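Local coordinates for cytosol aminopeptidase (Coxiella burnetii, PDB 3IJ3), which probably removes amino acids from the N-termini of peptides as a manganese-dependent metalloaminopeptidase of the M17 family, at residues C28-K33 with L150-L155; K35-I40 with A112-R117; T214-I219 with Q319-K324; R323-I328 with V414-N419. All coordinates share one frame; numbering follows the deposited sequence.

Interaction 1. Residues C28-K33 with L150-L155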
# COMPACT_ATOMS: atom_id res chain seq x y z
N CYS A 28 -33.56 -34.36 -6.41
CA CYS A 28 -34.18 -33.69 -5.26
C CYS A 28 -35.72 -33.72 -5.42
O CYS A 28 -36.46 -33.33 -4.51
CB CYS A 28 -33.71 -32.25 -5.12
SG CYS A 28 -33.96 -31.27 -6.59
N TYR A 29 -36.19 -34.17 -6.59
CA TYR A 29 -37.63 -34.22 -6.87
C TYR A 29 -38.16 -35.62 -7.03
O TYR A 29 -37.43 -36.54 -7.40
CB TYR A 29 -37.97 -33.46 -8.16
CG TYR A 29 -37.67 -31.99 -8.13
CD1 TYR A 29 -38.33 -31.14 -7.26
CD2 TYR A 29 -36.77 -31.42 -9.04
CE1 TYR A 29 -38.08 -29.77 -7.24
CE2 TYR A 29 -36.52 -30.06 -9.04
CZ TYR A 29 -37.16 -29.25 -8.12
OH TYR A 29 -36.91 -27.91 -8.14
N LEU A 30 -39.46 -35.76 -6.76
CA LEU A 30 -40.18 -37.00 -6.93
C LEU A 30 -41.17 -36.77 -8.05
O LEU A 30 -41.77 -35.70 -8.14
CB LEU A 30 -40.91 -37.39 -5.65
CG LEU A 30 -40.00 -37.66 -4.47
CD1 LEU A 30 -40.82 -37.83 -3.20
CD2 LEU A 30 -39.14 -38.88 -4.72
N THR A 31 -41.36 -37.75 -8.93
CA THR A 31 -42.27 -37.56 -10.05
C THR A 31 -43.50 -38.48 -10.07
O THR A 31 -44.40 -38.26 -10.87
CB THR A 31 -41.51 -37.58 -11.40
OG1 THR A 31 -40.74 -38.77 -11.49
CG2 THR A 31 -40.57 -36.36 -11.48
N GLU A 32 -43.55 -39.48 -9.20
CA GLU A 32 -44.74 -40.34 -9.13
C GLU A 32 -45.67 -39.81 -8.05
O GLU A 32 -45.32 -39.81 -6.87
CB GLU A 32 -44.40 -41.81 -8.84
CG GLU A 32 -45.67 -42.69 -8.72
CD GLU A 32 -45.38 -44.17 -8.50
OE1 GLU A 32 -44.20 -44.59 -8.63
OE2 GLU A 32 -46.34 -44.92 -8.22
N LYS A 33 -46.87 -39.38 -8.44
CA LYS A 33 -47.82 -38.82 -7.48
C LYS A 33 -48.34 -39.87 -6.49
O LYS A 33 -48.69 -40.98 -6.89
CB LYS A 33 -48.99 -38.14 -8.20
CG LYS A 33 -49.86 -37.32 -7.27
CD LYS A 33 -50.87 -36.48 -8.03
CE LYS A 33 -51.62 -35.55 -7.10
NZ LYS A 33 -52.59 -34.70 -7.85
N LEU A 150 -31.66 -35.46 2.50
CA LEU A 150 -32.62 -36.56 2.59
C LEU A 150 -34.08 -36.17 2.38
O LEU A 150 -34.95 -37.03 2.48
CB LEU A 150 -32.47 -37.26 3.93
CG LEU A 150 -31.06 -37.81 4.19
CD1 LEU A 150 -30.98 -38.45 5.58
CD2 LEU A 150 -30.66 -38.79 3.09
N ALA A 151 -34.35 -34.90 2.13
CA ALA A 151 -35.69 -34.46 1.84
C ALA A 151 -35.85 -34.31 0.33
O ALA A 151 -34.97 -33.74 -0.36
CB ALA A 151 -35.99 -33.15 2.54
N LYS A 152 -36.96 -34.84 -0.20
CA LYS A 152 -37.29 -34.72 -1.63
C LYS A 152 -38.68 -34.14 -1.76
O LYS A 152 -39.51 -34.31 -0.86
CB LYS A 152 -37.19 -36.05 -2.34
CG LYS A 152 -35.78 -36.65 -2.30
CD LYS A 152 -35.71 -37.85 -3.23
CE LYS A 152 -34.32 -38.47 -3.30
NZ LYS A 152 -34.33 -39.51 -4.38
N LEU A 153 -38.92 -33.45 -2.87
CA LEU A 153 -40.19 -32.77 -3.09
C LEU A 153 -40.89 -33.25 -4.34
O LEU A 153 -40.27 -33.40 -5.41
CB LEU A 153 -39.95 -31.26 -3.23
CG LEU A 153 -41.12 -30.29 -3.21
CD1 LEU A 153 -41.83 -30.32 -1.83
CD2 LEU A 153 -40.61 -28.85 -3.50
N PHE A 154 -42.20 -33.47 -4.23
CA PHE A 154 -42.97 -33.86 -5.36
C PHE A 154 -43.04 -32.73 -6.39
O PHE A 154 -43.30 -31.57 -6.03
CB PHE A 154 -44.37 -34.27 -4.95
CG PHE A 154 -45.25 -34.58 -6.11
CD1 PHE A 154 -44.94 -35.64 -6.95
CD2 PHE A 154 -46.38 -33.83 -6.39
CE1 PHE A 154 -45.74 -35.94 -8.05
CE2 PHE A 154 -47.18 -34.12 -7.48
CZ PHE A 154 -46.85 -35.17 -8.31
N LEU A 155 -42.80 -33.07 -7.66
CA LEU A 155 -42.88 -32.10 -8.75
C LEU A 155 -44.05 -32.49 -9.68
O LEU A 155 -43.92 -33.45 -10.44
CB LEU A 155 -41.56 -32.04 -9.52
CG LEU A 155 -41.46 -31.10 -10.72
CD1 LEU A 155 -41.83 -29.69 -10.37
CD2 LEU A 155 -40.01 -31.15 -11.30
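The Tyr29 ring lies between a sulfur and a methyl: Leu155 CD2 sits over one face, 4.1 Å from the ring centroid and 18° off the normal, a CH-pi contact, while SG of its own neighbour Cys28 covers the opposite face. Leu153 O lies at the ring edge, in its plane. The Phe154 ring is placed differently, with Thr31 O near its plane at the edge, whereas Leu30 O (3.4 Å from Phe154 CD1) and Lys33 CA approach obliquely.

Both rings project from a parallel pair of strands, 29-30 beside 151-154, at one margin of the N-terminal domain's mixed sheet. Three backbone bonds define the pairing: Leu153 N to Cys28 O (3.0 Å), Leu30 N to Leu153 O (2.8 Å), and Leu155 N to Leu30 O (2.9 Å, 169° at the hydrogen). Tyr29 and Leu153 occupy one sheet face, where helices 123-135 and 157-178 pack; the Tyr29 hydroxyl reaches the former through a hydrogen bond with Leu130 O. Leu30 and Phe154 occupy the other, and there the Phe154 ring meets that of Phe37.

Phe154 has CG opposite its backbone N (chi1 175°), which carries the ring alongside the backbone of residues 30-33; that backbone passes the ring edge and otherwise meets it obliquely. Lys33 lays its aliphatic stem across the far end of the ring, CB 3.7 Å from Phe154 CZ. On the same sheet face, Leu30 and the extended Lys152 chain cross at about a right angle, with Leu30 CD2 3.9 Å from Lys152 CD.

Interaction 2. Residues K35-I40 with A112-R117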
# COMPACT_ATOMS: atom_id res chain seq x y z
N LYS A 35 -50.55 -40.35 -2.41
CA LYS A 35 -51.42 -39.76 -1.40
C LYS A 35 -50.82 -39.69 0.01
O LYS A 35 -51.49 -39.23 0.93
CB LYS A 35 -52.77 -40.53 -1.35
CG LYS A 35 -53.62 -40.38 -2.60
CD LYS A 35 -54.08 -38.94 -2.79
CE LYS A 35 -55.07 -38.81 -3.94
NZ LYS A 35 -55.47 -37.38 -4.15
N ASN A 36 -49.57 -40.12 0.18
CA ASN A 36 -48.92 -40.10 1.49
C ASN A 36 -47.69 -39.18 1.65
O ASN A 36 -46.85 -39.42 2.53
CB ASN A 36 -48.57 -41.53 1.92
CG ASN A 36 -47.72 -42.26 0.90
OD1 ASN A 36 -47.26 -41.66 -0.08
ND2 ASN A 36 -47.51 -43.57 1.13
N PHE A 37 -47.57 -38.15 0.81
CA PHE A 37 -46.45 -37.23 0.98
C PHE A 37 -46.71 -36.33 2.19
O PHE A 37 -47.85 -36.08 2.53
CB PHE A 37 -46.27 -36.33 -0.24
CG PHE A 37 -45.90 -37.04 -1.50
CD1 PHE A 37 -44.91 -38.00 -1.52
CD2 PHE A 37 -46.47 -36.65 -2.71
CE1 PHE A 37 -44.54 -38.62 -2.72
CE2 PHE A 37 -46.10 -37.26 -3.91
CZ PHE A 37 -45.13 -38.24 -3.90
N ILE A 38 -45.64 -35.80 2.80
CA ILE A 38 -45.73 -34.88 3.95
C ILE A 38 -45.91 -33.44 3.44
O ILE A 38 -45.05 -32.92 2.70
CB ILE A 38 -44.46 -34.93 4.81
CG1 ILE A 38 -44.20 -36.36 5.28
CG2 ILE A 38 -44.56 -33.96 6.02
CD1 ILE A 38 -42.79 -36.59 5.82
N PRO A 39 -47.03 -32.78 3.79
CA PRO A 39 -47.20 -31.42 3.31
C PRO A 39 -46.28 -30.39 3.97
O PRO A 39 -46.00 -30.48 5.17
CB PRO A 39 -48.66 -31.10 3.65
CG PRO A 39 -48.97 -31.98 4.85
CD PRO A 39 -48.19 -33.26 4.58
N ILE A 40 -45.81 -29.44 3.16
CA ILE A 40 -45.03 -28.29 3.60
C ILE A 40 -45.96 -27.11 3.32
O ILE A 40 -46.41 -26.93 2.18
CB ILE A 40 -43.73 -28.12 2.84
CG1 ILE A 40 -42.81 -29.32 3.10
CG2 ILE A 40 -43.06 -26.84 3.26
CD1 ILE A 40 -41.51 -29.29 2.25
N ALA A 112 -40.44 -37.60 1.94
CA ALA A 112 -41.05 -37.25 0.67
C ALA A 112 -42.08 -36.20 0.98
O ALA A 112 -43.06 -36.47 1.68
CB ALA A 112 -41.72 -38.50 0.02
N PHE A 113 -41.88 -34.99 0.45
CA PHE A 113 -42.75 -33.85 0.78
C PHE A 113 -43.53 -33.35 -0.42
O PHE A 113 -43.24 -33.71 -1.56
CB PHE A 113 -41.91 -32.70 1.37
CG PHE A 113 -41.16 -33.07 2.64
CD1 PHE A 113 -41.71 -32.78 3.89
CD2 PHE A 113 -39.92 -33.71 2.60
CE1 PHE A 113 -41.04 -33.12 5.07
CE2 PHE A 113 -39.24 -34.06 3.77
CZ PHE A 113 -39.81 -33.76 5.02
N GLN A 114 -44.51 -32.50 -0.17
CA GLN A 114 -45.27 -31.92 -1.26
C GLN A 114 -45.72 -30.54 -0.84
O GLN A 114 -45.89 -30.26 0.35
CB GLN A 114 -46.52 -32.76 -1.56
CG GLN A 114 -47.54 -32.68 -0.45
CD GLN A 114 -48.77 -33.54 -0.67
OE1 GLN A 114 -48.82 -34.36 -1.59
NE2 GLN A 114 -49.76 -33.37 0.20
N LEU A 115 -45.89 -29.67 -1.84
CA LEU A 115 -46.42 -28.33 -1.64
C LEU A 115 -47.89 -28.42 -2.04
O LEU A 115 -48.29 -29.39 -2.70
CB LEU A 115 -45.74 -27.31 -2.55
CG LEU A 115 -44.24 -27.16 -2.36
CD1 LEU A 115 -43.77 -25.92 -3.16
CD2 LEU A 115 -43.89 -27.03 -0.89
N ASN A 116 -48.69 -27.44 -1.64
CA ASN A 116 -50.12 -27.37 -2.01
C ASN A 116 -50.35 -26.12 -2.85
O ASN A 116 -50.09 -25.01 -2.42
CB ASN A 116 -51.01 -27.35 -0.76
CG ASN A 116 -52.50 -27.27 -1.08
OD1 ASN A 116 -52.91 -27.10 -2.23
ND2 ASN A 116 -53.33 -27.40 -0.04
N ARG A 117 -50.84 -26.33 -4.08
CA ARG A 117 -51.13 -25.24 -5.02
C ARG A 117 -52.03 -24.17 -4.41
O ARG A 117 -51.85 -22.98 -4.67
CB ARG A 117 -51.77 -25.86 -6.29
CG ARG A 117 -52.36 -24.94 -7.36
CD ARG A 117 -51.40 -23.91 -7.92
NE ARG A 117 -51.48 -22.62 -7.23
CZ ARG A 117 -52.31 -21.63 -7.57
NH1 ARG A 117 -52.31 -20.51 -6.87
NH2 ARG A 117 -53.14 -21.75 -8.60
O HOH W 1 -49.72 -36.93 -0.88
O HOH W 2 -47.75 -25.58 0.17
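Ala112 O is met by two donors from the neighbouring strand: Ile38 N, in the carbonyl plane at 2.9 Å with an almost straight N-H...O angle of 175°, and the weaker CA-H of Phe37. This begins a parallel pairing of strands 38-43 and 111-114 in the mixed sheet of the M17 N-terminal domain. It continues through Gln114 N to Ile38 O (3.0 Å) and Ile40 N to Gln114 O (2.9 Å). The Gln114 N-H stands 40° out of the Ile38 carbonyl plane, and the CA-H of Phe113 also points to that oxygen; the axes of the short strand segments 38-40 and 112-114 are 46° apart.

Ile38 and Phe113 point the same way from one face and lie side by side, Ile38 CB 3.6 Å from Phe113 CD1. Ile40 crosses Phe113 obliquely. With CG1 anti to its carbonyl carbon, it places CD1 3.5 Å from Phe113 CB, and Leu108 adds to this apolar cluster.

On the other face, Phe37 packs CD1 against Ala112 CB at 3.6 Å. The Gln114 chain is modelled in two conformers; in the one given it crosses Phe37 at about a right angle and, tentatively, brings OE1 to the ring edge, in plane. Beyond the last direct backbone bond the strands diverge, and one water spans the gap, donating to Ile40 O and accepting from Asn116 N, each at 2.8 Å.

Interaction 3. Residues T214-I219 with Q319-K324. With EDO (1,2-ethanediol), chain K.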
# COMPACT_ATOMS: atom_id res chain seq x y z
N THR A 214 -5.38 -14.79 -37.09
CA THR A 214 -5.69 -13.93 -38.24
C THR A 214 -7.03 -13.25 -38.21
O THR A 214 -7.14 -12.05 -38.47
CB THR A 214 -5.62 -14.77 -39.56
OG1 THR A 214 -4.28 -15.19 -39.76
CG2 THR A 214 -6.09 -13.95 -40.77
N GLU A 215 -8.08 -14.01 -37.88
CA GLU A 215 -9.44 -13.53 -37.97
C GLU A 215 -9.97 -12.82 -36.71
O GLU A 215 -10.85 -11.97 -36.83
CB GLU A 215 -10.36 -14.70 -38.35
CG GLU A 215 -10.04 -15.34 -39.73
CD GLU A 215 -10.43 -14.49 -40.89
OE1 GLU A 215 -11.25 -13.55 -40.72
OE2 GLU A 215 -9.93 -14.78 -42.00
N PHE A 216 -9.48 -13.22 -35.54
CA PHE A 216 -9.89 -12.65 -34.25
C PHE A 216 -8.64 -12.27 -33.46
O PHE A 216 -8.39 -12.80 -32.38
CB PHE A 216 -10.73 -13.69 -33.50
CG PHE A 216 -11.99 -14.05 -34.22
CD1 PHE A 216 -13.15 -13.35 -33.98
CD2 PHE A 216 -11.99 -15.04 -35.18
CE1 PHE A 216 -14.32 -13.66 -34.67
CE2 PHE A 216 -13.14 -15.33 -35.90
CZ PHE A 216 -14.29 -14.64 -35.65
N PRO A 217 -7.86 -11.31 -33.98
CA PRO A 217 -6.60 -10.95 -33.33
C PRO A 217 -6.68 -10.47 -31.88
O PRO A 217 -5.71 -10.68 -31.13
CB PRO A 217 -6.03 -9.85 -34.25
CG PRO A 217 -7.24 -9.24 -34.91
CD PRO A 217 -8.15 -10.43 -35.13
N ALA A 218 -7.80 -9.88 -31.48
CA ALA A 218 -7.92 -9.37 -30.12
C ALA A 218 -8.12 -10.51 -29.13
O ALA A 218 -7.59 -10.48 -28.01
CB ALA A 218 -9.06 -8.30 -30.04
N ILE A 219 -8.85 -11.55 -29.54
CA ILE A 219 -9.01 -12.74 -28.68
C ILE A 219 -7.64 -13.40 -28.52
O ILE A 219 -7.21 -13.77 -27.41
CB ILE A 219 -10.02 -13.75 -29.28
CG1 ILE A 219 -11.38 -13.09 -29.51
CG2 ILE A 219 -10.17 -14.99 -28.35
CD1 ILE A 219 -12.44 -14.04 -30.16
N GLN A 319 -4.81 -5.30 -32.76
CA GLN A 319 -5.67 -5.17 -33.92
C GLN A 319 -6.98 -5.87 -33.58
O GLN A 319 -7.02 -6.71 -32.68
CB GLN A 319 -5.04 -5.84 -35.15
CG GLN A 319 -3.65 -5.27 -35.54
CD GLN A 319 -3.72 -3.86 -36.11
OE1 GLN A 319 -4.66 -3.52 -36.82
NE2 GLN A 319 -2.70 -3.04 -35.83
N THR A 320 -8.06 -5.51 -34.27
CA THR A 320 -9.36 -6.13 -34.01
C THR A 320 -10.02 -6.60 -35.31
O THR A 320 -9.69 -6.16 -36.39
CB THR A 320 -10.35 -5.15 -33.33
OG1 THR A 320 -10.58 -4.03 -34.19
CG2 THR A 320 -9.85 -4.66 -31.96
N ARG A 321 -10.99 -7.50 -35.17
CA ARG A 321 -11.74 -7.98 -36.31
C ARG A 321 -12.50 -6.83 -36.99
O ARG A 321 -12.70 -6.86 -38.20
CB ARG A 321 -12.69 -9.07 -35.87
CG ARG A 321 -13.51 -9.68 -37.02
CD ARG A 321 -14.09 -10.98 -36.60
NE ARG A 321 -14.81 -11.67 -37.67
CZ ARG A 321 -14.24 -12.34 -38.66
NH1 ARG A 321 -12.93 -12.36 -38.80
NH2 ARG A 321 -14.99 -12.97 -39.57
N ALA A 322 -12.88 -5.81 -36.22
CA ALA A 322 -13.56 -4.63 -36.75
C ALA A 322 -12.62 -3.65 -37.47
O ALA A 322 -13.08 -2.64 -38.03
CB ALA A 322 -14.26 -3.90 -35.61
N ARG A 323 -11.33 -3.95 -37.42
CA ARG A 323 -10.26 -3.13 -38.02
C ARG A 323 -10.05 -1.79 -37.28
O ARG A 323 -9.64 -0.79 -37.90
CB ARG A 323 -10.47 -2.93 -39.53
CG ARG A 323 -10.51 -4.22 -40.37
CD ARG A 323 -11.03 -3.91 -41.79
NE ARG A 323 -11.16 -5.07 -42.67
CZ ARG A 323 -10.34 -5.35 -43.69
NH1 ARG A 323 -10.55 -6.43 -44.43
NH2 ARG A 323 -9.32 -4.54 -43.97
N LYS A 324 -10.36 -1.78 -35.98
CA LYS A 324 -10.08 -0.64 -35.11
C LYS A 324 -8.83 -1.05 -34.34
O LYS A 324 -8.56 -2.24 -34.18
CB LYS A 324 -11.21 -0.36 -34.14
CG LYS A 324 -12.47 0.08 -34.82
CD LYS A 324 -13.58 0.46 -33.82
CE LYS A 324 -14.84 0.91 -34.55
NZ LYS A 324 -14.64 2.14 -35.34
C1 EDO K . -8.37 -7.49 -38.55
O1 EDO K . -7.22 -6.66 -38.76
C2 EDO K . -8.39 -8.66 -39.51
O2 EDO K . -9.33 -9.64 -39.04
O HOH W 3 -13.78 -14.93 -41.38
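The Arg321 guanidinium lies nearly flat on the Phe216 ring, the planes 20° apart and the centres 4.4 Å from each other, but displaced toward the rim. This makes an offset cation-pi stack in which Phe216 CZ lies under the guanidinium. The chain reaches it fully extended from CG to NE, with CG opposite the backbone N (chi1 -178°), and its CD passes 3.3 Å from Phe216 CE1. Glu215 approaches the same cation at its edge: OE1 takes a 2.8 Å salt bridge from Arg321 NH1 through its anti lone pair, essentially in the guanidinium plane, although the carboxylate itself is turned 68° from that plane. Arg321 NH1 also donates to Glu215 O at 2.9 Å, and a water accepts from NH2. The two NH1 bonds, the stacked ring and, from NE, a salt bridge to Glu345 together restrain the group's rotation.

Alongside, Pro217 sets CG 3.4 Å from Gln319 O. Residues 320-323 form a type I turn.

Phe216 marks the junction between helices 209-215 and 217-223, facing the loop between strands 317-319 and 325-327. Helix 335-347 ties the two sides together: it carries Glu345, and its Asp341 accepts from Arg321 N and Ala218 N.

Interaction 4. Residues R323-I328 with V414-N419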
# COMPACT_ATOMS: atom_id res chain seq x y z
N ARG A 323 -11.33 -3.95 -37.42
CA ARG A 323 -10.26 -3.13 -38.02
C ARG A 323 -10.05 -1.79 -37.28
O ARG A 323 -9.64 -0.79 -37.90
CB ARG A 323 -10.47 -2.93 -39.53
CG ARG A 323 -10.51 -4.22 -40.37
CD ARG A 323 -11.03 -3.91 -41.79
NE ARG A 323 -11.16 -5.07 -42.67
CZ ARG A 323 -10.34 -5.35 -43.69
NH1 ARG A 323 -10.55 -6.43 -44.43
NH2 ARG A 323 -9.32 -4.54 -43.97
N LYS A 324 -10.36 -1.78 -35.98
CA LYS A 324 -10.08 -0.64 -35.11
C LYS A 324 -8.83 -1.05 -34.34
O LYS A 324 -8.56 -2.24 -34.18
CB LYS A 324 -11.21 -0.36 -34.14
CG LYS A 324 -12.47 0.08 -34.82
CD LYS A 324 -13.58 0.46 -33.82
CE LYS A 324 -14.84 0.91 -34.55
NZ LYS A 324 -14.64 2.14 -35.34
N THR A 325 -8.04 -0.08 -33.90
CA THR A 325 -6.83 -0.40 -33.11
C THR A 325 -7.11 -0.05 -31.64
O THR A 325 -7.70 0.99 -31.37
CB THR A 325 -5.59 0.31 -33.62
OG1 THR A 325 -5.83 1.71 -33.76
CG2 THR A 325 -5.17 -0.31 -34.98
N ILE A 326 -6.68 -0.90 -30.72
CA ILE A 326 -6.87 -0.68 -29.29
C ILE A 326 -5.51 -0.59 -28.60
O ILE A 326 -4.70 -1.50 -28.71
CB ILE A 326 -7.57 -1.86 -28.63
CG1 ILE A 326 -8.89 -2.17 -29.33
CG2 ILE A 326 -7.80 -1.58 -27.17
CD1 ILE A 326 -9.37 -3.55 -28.94
N GLU A 327 -5.28 0.52 -27.92
CA GLU A 327 -4.08 0.68 -27.12
C GLU A 327 -4.40 0.09 -25.75
O GLU A 327 -5.34 0.54 -25.07
CB GLU A 327 -3.67 2.13 -26.99
CG GLU A 327 -2.36 2.27 -26.16
CD GLU A 327 -1.90 3.70 -25.96
OE1 GLU A 327 -2.72 4.64 -26.10
OE2 GLU A 327 -0.68 3.88 -25.65
N ILE A 328 -3.60 -0.86 -25.32
CA ILE A 328 -3.80 -1.49 -24.02
C ILE A 328 -3.20 -0.63 -22.92
O ILE A 328 -1.97 -0.44 -22.82
CB ILE A 328 -3.17 -2.90 -23.96
CG1 ILE A 328 -3.71 -3.79 -25.08
CG2 ILE A 328 -3.39 -3.54 -22.54
CD1 ILE A 328 -5.27 -3.91 -25.10
N VAL A 414 -2.24 7.16 -29.67
CA VAL A 414 -1.61 6.24 -30.59
C VAL A 414 -2.60 5.44 -31.45
O VAL A 414 -2.45 5.35 -32.65
CB VAL A 414 -0.71 5.26 -29.79
CG1 VAL A 414 -0.05 4.21 -30.70
CG2 VAL A 414 0.38 6.03 -29.07
N ALA A 415 -3.59 4.86 -30.81
CA ALA A 415 -4.56 3.99 -31.47
C ALA A 415 -5.92 4.65 -31.59
O ALA A 415 -6.11 5.79 -31.16
CB ALA A 415 -4.70 2.68 -30.66
N ASP A 416 -6.90 3.92 -32.14
CA ASP A 416 -8.27 4.45 -32.22
C ASP A 416 -8.90 4.71 -30.84
O ASP A 416 -9.67 5.69 -30.66
CB ASP A 416 -9.17 3.53 -33.05
CG ASP A 416 -8.76 3.48 -34.50
OD1 ASP A 416 -8.44 4.57 -35.07
OD2 ASP A 416 -8.77 2.35 -35.08
N LEU A 417 -8.58 3.85 -29.88
CA LEU A 417 -9.05 4.03 -28.51
C LEU A 417 -8.23 3.18 -27.56
O LEU A 417 -7.49 2.32 -27.98
CB LEU A 417 -10.51 3.68 -28.33
CG LEU A 417 -10.94 2.24 -28.45
CD1 LEU A 417 -12.43 2.08 -27.95
CD2 LEU A 417 -10.77 1.72 -29.88
N THR A 418 -8.34 3.47 -26.28
CA THR A 418 -7.70 2.66 -25.25
C THR A 418 -8.72 1.69 -24.73
O THR A 418 -9.91 1.82 -25.02
CB THR A 418 -7.20 3.50 -24.07
OG1 THR A 418 -8.33 4.13 -23.42
CG2 THR A 418 -6.20 4.57 -24.50
N ASN A 419 -8.27 0.68 -23.97
CA ASN A 419 -9.23 -0.24 -23.38
C ASN A 419 -9.64 0.14 -21.97
O ASN A 419 -10.55 -0.45 -21.45
CB ASN A 419 -8.75 -1.69 -23.39
CG ASN A 419 -7.63 -1.96 -22.46
OD1 ASN A 419 -6.76 -1.12 -22.25
ND2 ASN A 419 -7.60 -3.20 -21.90
O HOH W 4 -8.22 1.70 -37.56
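Thr325 and Asp416 exchange hydrogen bonds between backbone and side chain. Thr325 N gives a 2.8 Å bond to Asp416 OD2, met on the anti side and 29° out of the carboxylate plane, and Asp416 N returns one of 2.9 Å to Thr325 OG1. The hydroxyl sits between the backbone N and carbonyl carbon of its own residue (chi1 51°), which turns it toward that amide. OD2 is gripped a second time by a water at 2.6 Å that also donates to Arg323 O. Beside this exchange, Ala415 CB packs 3.4 Å from Thr325 OG1.

Further along, the backbones pair as parallel strands, with Glu327 N to Leu417 O at 2.9 Å, in the carbonyl plane, and Asn419 N to Glu327 O at 3.1 Å; Leu417 N to Thr325 O is weak. Strand 325-327 is thereby the middle of a small three-stranded sheet, antiparallel to 317-319 and parallel to 417-418. The extended Glu327 chain runs side by side with Thr418, and CG2 of Ile326 crosses to Asn419 CB at 3.9 Å.

A second shell holds these groups in position. Ser412 OG bonds Glu327 OE1, and Phe434 of helix 427-436 backs Ile326 and Leu417. Thr325 OG1 is also hydrogen-bonded to Tyr143 O of the second subunit, which brings this middle strand to a subunit interface. Asn419 OD1 accepts from Thr329 N, and its ND2 bonds Asn330 O and Ala333 O, the latter next to Glu334, a lithium ligand.

In the fold
The four contacts form two pairs at opposite sides of the chain's centre. Interactions 1 and 2, with centres 9 Å apart, belong to one mixed sheet of the N-terminal domain: strands 151-154 and 111-114 are neighbours, giving the order 29-30, 151-154, 111-114, 38-43. Interaction 2 is nested along the chain within the loop closed by interaction 1. Interactions 3 and 4 follow in the catalytic domain, 11 Å apart between centres and sharing Arg323 and Lys324; they join through the loop between strands 317-319 and 325-327. The centres of interactions 1 and 3 are about 51 Å apart. The first pair joins neighbouring strands of the N-terminal sheet; the second joins loops, helix ends and short strands of the metal-bearing domain.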